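Local coordinates for DnaD-like replication protein (Streptococcus mutans UA159, PDB 2ZC2), which probably takes part in the initiation of DNA replication and is represented by one all-helical, zinc-binding DnaD-like domain, at residues V7-R12 with L39-L44. Numbering follows the deposited sequence.
With ZN (zinc ion), chain F.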
ATOM      1  N   VAL A   7      -8.207  -1.203  -3.490  1.00 25.65           N
ATOM      2  CA  VAL A   7      -8.409   0.016  -4.280  1.00 24.65           C
ATOM      3  C   VAL A   7      -9.443   0.889  -3.544  1.00 25.00           C
ATOM      4  O   VAL A   7      -9.269   2.081  -3.366  1.00 25.44           O
ATOM      5  CB  VAL A   7      -8.891  -0.367  -5.715  1.00 24.95           C
ATOM      6  CG1 VAL A   7      -9.479   0.802  -6.462  1.00 27.16           C
ATOM      7  CG2 VAL A   7      -7.812  -1.084  -6.541  1.00 23.07           C
ATOM      8  N   GLU A   8     -10.531   0.284  -3.091  1.00 24.95           N
ATOM      9  CA  GLU A   8     -11.582   1.022  -2.416  1.00 25.98           C
ATOM     10  C   GLU A   8     -11.090   1.684  -1.109  1.00 23.53           C
ATOM     11  O   GLU A   8     -11.465   2.823  -0.829  1.00 23.50           O
ATOM     12  CB  GLU A   8     -12.752   0.059  -2.192  1.00 27.48           C
ATOM     13  CG  GLU A   8     -13.689   0.318  -1.037  1.00 31.31           C
ATOM     14  CD  GLU A   8     -14.609  -0.914  -0.793  1.00 33.43           C
ATOM     15  OE1 GLU A   8     -15.241  -1.387  -1.780  1.00 37.55           O
ATOM     16  OE2 GLU A   8     -14.689  -1.408   0.382  1.00 41.80           O
ATOM     17  N   ASP A   9     -10.234   0.988  -0.348  1.00 21.29           N
ATOM     18  CA  ASP A   9      -9.544   1.586   0.817  1.00 20.80           C
ATOM     19  C   ASP A   9      -8.736   2.832   0.390  1.00 19.86           C
ATOM     20  O   ASP A   9      -8.911   3.911   0.931  1.00 19.96           O
ATOM     21  CB  ASP A   9      -8.672   0.530   1.502  1.00 20.24           C
ATOM     22  CG  ASP A   9      -9.519  -0.471   2.287  1.00 23.63           C
ATOM     23  OD1 ASP A   9     -10.678  -0.104   2.552  1.00 26.22           O
ATOM     24  OD2 ASP A   9      -9.082  -1.604   2.594  1.00 27.95           O
ATOM     25  N   PHE A  10      -7.886   2.661  -0.621  1.00 18.00           N
ATOM     26  CA  PHE A  10      -7.078   3.745  -1.149  1.00 16.81           C
ATOM     27  C   PHE A  10      -7.879   4.949  -1.555  1.00 17.93           C
ATOM     28  O   PHE A  10      -7.541   6.058  -1.201  1.00 14.72           O
ATOM     29  CB  PHE A  10      -6.249   3.233  -2.325  1.00 16.84           C
ATOM     30  CG  PHE A  10      -4.884   2.688  -1.906  1.00 15.86           C
ATOM     31  CD1 PHE A  10      -4.767   1.434  -1.392  1.00 14.94           C
ATOM     32  CD2 PHE A  10      -3.752   3.479  -1.998  1.00 13.68           C
ATOM     33  CE1 PHE A  10      -3.541   0.940  -0.973  1.00 16.14           C
ATOM     34  CE2 PHE A  10      -2.526   3.025  -1.613  1.00 14.93           C
ATOM     35  CZ  PHE A  10      -2.408   1.728  -1.104  1.00 17.09           C
ATOM     36  N   GLU A  11      -8.968   4.733  -2.304  1.00 19.65           N
ATOM     37  CA  GLU A  11      -9.738   5.846  -2.846  1.00 20.63           C
ATOM     38  C   GLU A  11     -10.473   6.542  -1.769  1.00 20.99           C
ATOM     39  O   GLU A  11     -10.541   7.764  -1.756  1.00 20.82           O
ATOM     40  CB  GLU A  11     -10.681   5.328  -3.924  1.00 22.32           C
ATOM     41  CG  GLU A  11      -9.886   4.920  -5.136  1.00 25.74           C
ATOM     42  CD  GLU A  11     -10.739   4.403  -6.317  1.00 31.95           C
ATOM     43  OE1 GLU A  11     -11.845   3.842  -6.087  1.00 33.50           O
ATOM     44  OE2 GLU A  11     -10.249   4.526  -7.465  1.00 32.26           O
ATOM     45  N   ARG A  12     -10.942   5.795  -0.761  1.00 21.91           N
ATOM     46  CA  ARG A  12     -11.655   6.475   0.343  1.00 21.99           C
ATOM     47  C   ARG A  12     -10.691   7.343   1.134  1.00 22.24           C
ATOM     48  O   ARG A  12     -11.009   8.472   1.473  1.00 22.12           O
ATOM     49  CB  ARG A  12     -12.283   5.450   1.275  1.00 22.36           C
ATOM     50  CG  ARG A  12     -12.939   6.028   2.542  1.00 24.46           C
ATOM     51  CD  ARG A  12     -13.227   4.915   3.585  1.00 23.08           C
ATOM     52  NE  ARG A  12     -11.980   4.407   4.131  1.00 23.22           N
ATOM     53  CZ  ARG A  12     -11.582   3.149   4.017  1.00 25.19           C
ATOM     54  NH1 ARG A  12     -12.355   2.252   3.429  1.00 22.60           N
ATOM     55  NH2 ARG A  12     -10.415   2.784   4.509  1.00 26.99           N
ATOM     56  N   LEU A  39      -0.469  -6.269   3.601  1.00 18.44           N
ATOM     57  CA  LEU A  39       0.694  -5.464   3.873  1.00 16.85           C
ATOM     58  C   LEU A  39       0.580  -4.066   3.237  1.00 16.57           C
ATOM     59  O   LEU A  39       0.940  -3.044   3.880  1.00 16.95           O
ATOM     60  CB  LEU A  39       1.962  -6.154   3.385  1.00 15.97           C
ATOM     61  CG  LEU A  39       3.227  -5.343   3.753  1.00 16.77           C
ATOM     62  CD1 LEU A  39       3.451  -5.418   5.290  1.00 13.05           C
ATOM     63  CD2 LEU A  39       4.489  -5.750   2.995  1.00 15.81           C
ATOM     64  N   VAL A  40       0.102  -4.031   1.992  1.00 16.82           N
ATOM     65  CA  VAL A  40      -0.246  -2.771   1.328  1.00 16.30           C
ATOM     66  C   VAL A  40      -1.252  -1.948   2.155  1.00 16.31           C
ATOM     67  O   VAL A  40      -1.066  -0.746   2.406  1.00 13.87           O
ATOM     68  CB  VAL A  40      -0.703  -2.977  -0.136  1.00 16.58           C
ATOM     69  CG1 VAL A  40      -1.004  -1.635  -0.818  1.00 15.63           C
ATOM     70  CG2 VAL A  40       0.389  -3.690  -0.969  1.00 14.16           C
ATOM     71  N   ARG A  41      -2.336  -2.607   2.560  1.00 16.74           N
ATOM     72  CA  ARG A  41      -3.326  -1.997   3.386  1.00 16.77           C
ATOM     73  C   ARG A  41      -2.723  -1.493   4.722  1.00 16.13           C
ATOM     74  O   ARG A  41      -3.107  -0.396   5.204  1.00 15.13           O
ATOM     75  CB  ARG A  41      -4.476  -3.009   3.629  1.00 17.03           C
ATOM     76  CG  ARG A  41      -5.496  -2.637   4.736  1.00 19.25           C
ATOM     77  CD  ARG A  41      -6.685  -3.674   4.755  1.00 21.41           C
ATOM     78  NE  ARG A  41      -7.456  -3.643   3.495  1.00 26.40           N
ATOM     79  CZ  ARG A  41      -7.462  -4.581   2.547  1.00 28.65           C
ATOM     80  NH1 ARG A  41      -6.721  -5.688   2.644  1.00 27.95           N
ATOM     81  NH2 ARG A  41      -8.235  -4.403   1.487  1.00 28.64           N
ATOM     82  N   SER A  42      -1.799  -2.240   5.322  1.00 13.49           N
ATOM     83  CA  SER A  42      -1.217  -1.687   6.550  1.00 14.69           C
ATOM     84  C   SER A  42      -0.237  -0.514   6.344  1.00 12.62           C
ATOM     85  O   SER A  42      -0.072   0.300   7.250  1.00 10.73           O
ATOM     86  CB  SER A  42      -0.617  -2.739   7.407  1.00 13.18           C
ATOM     87  OG  SER A  42       0.517  -3.200   6.803  1.00 25.61           O
ATOM     88  N   ALA A  43       0.313  -0.374   5.130  1.00 12.80           N
ATOM     89  CA  ALA A  43       1.064   0.858   4.776  1.00 12.05           C
ATOM     90  C   ALA A  43       0.112   2.020   4.661  1.00 12.90           C
ATOM     91  O   ALA A  43       0.408   3.123   5.134  1.00 13.55           O
ATOM     92  CB  ALA A  43       1.881   0.647   3.542  1.00 12.02           C
ATOM     93  N   LEU A  44      -1.061   1.776   4.063  1.00 11.74           N
ATOM     94  CA  LEU A  44      -2.082   2.761   3.954  1.00 11.30           C
ATOM     95  C   LEU A  44      -2.550   3.158   5.396  1.00 12.66           C
ATOM     96  O   LEU A  44      -2.676   4.337   5.695  1.00 12.36           O
ATOM     97  CB  LEU A  44      -3.297   2.201   3.187  1.00 11.68           C
ATOM     98  CG  LEU A  44      -4.543   3.120   3.137  1.00  9.66           C
ATOM     99  CD1 LEU A  44      -4.190   4.406   2.379  1.00 10.69           C
ATOM    100  CD2 LEU A  44      -5.646   2.447   2.352  1.00  8.89           C
TER
HETATM  101 ZN    ZN F 507     -11.050  -2.026   3.662  0.50 43.18          ZN
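Asp9 and Arg41 form a salt bridge between two nearly parallel helices of this small all-helical DnaB/DnaD-family domain, helix 5-14 and helix 37-50, whose short segments run 10° apart with their axes 10.5 Å from each other. Arg41 grips side-on, giving both NE and NH2 to one oxygen: NE lies 2.8 Å from Asp9 OD2 in a nearly straight bond of 164°, while NH2 makes a longer, more bent one. OD2 sits in the guanidinium plane, but with both nitrogens on OD2 and the two planes almost perpendicular, this is not the flat, two-oxygen pairing. Asp9 OD1 accepts from Arg12 NH1 at 3.0 Å, one turn along the same helix. Both oxygens also chelate a zinc ion, Asp9 OD1 and OD2 each about 2.3 Å from the metal, so each is shared between the metal and an arginine; the metal and the two guanidinium groups probably offset the carboxylate charge together and hold its rotation. Arg41 also makes a weak hydrogen bond through NH1 to Asp38, another zinc-binding residue. Next to the salt bridge the contact turns apolar. Leu44, with CG anti to the backbone N (chi1 173°), places CD2 against Asp9 CB, 3.7 Å away, and over one face of the Phe10 ring. Leu26 of helix 20-32 also packs on Phe10, and Ile58 of helix 55-67 on Leu44, tying the helix pair into the core. At the ring edge, near its plane, Val40 CG1 touches Phe10 CE1 at 3.6 Å.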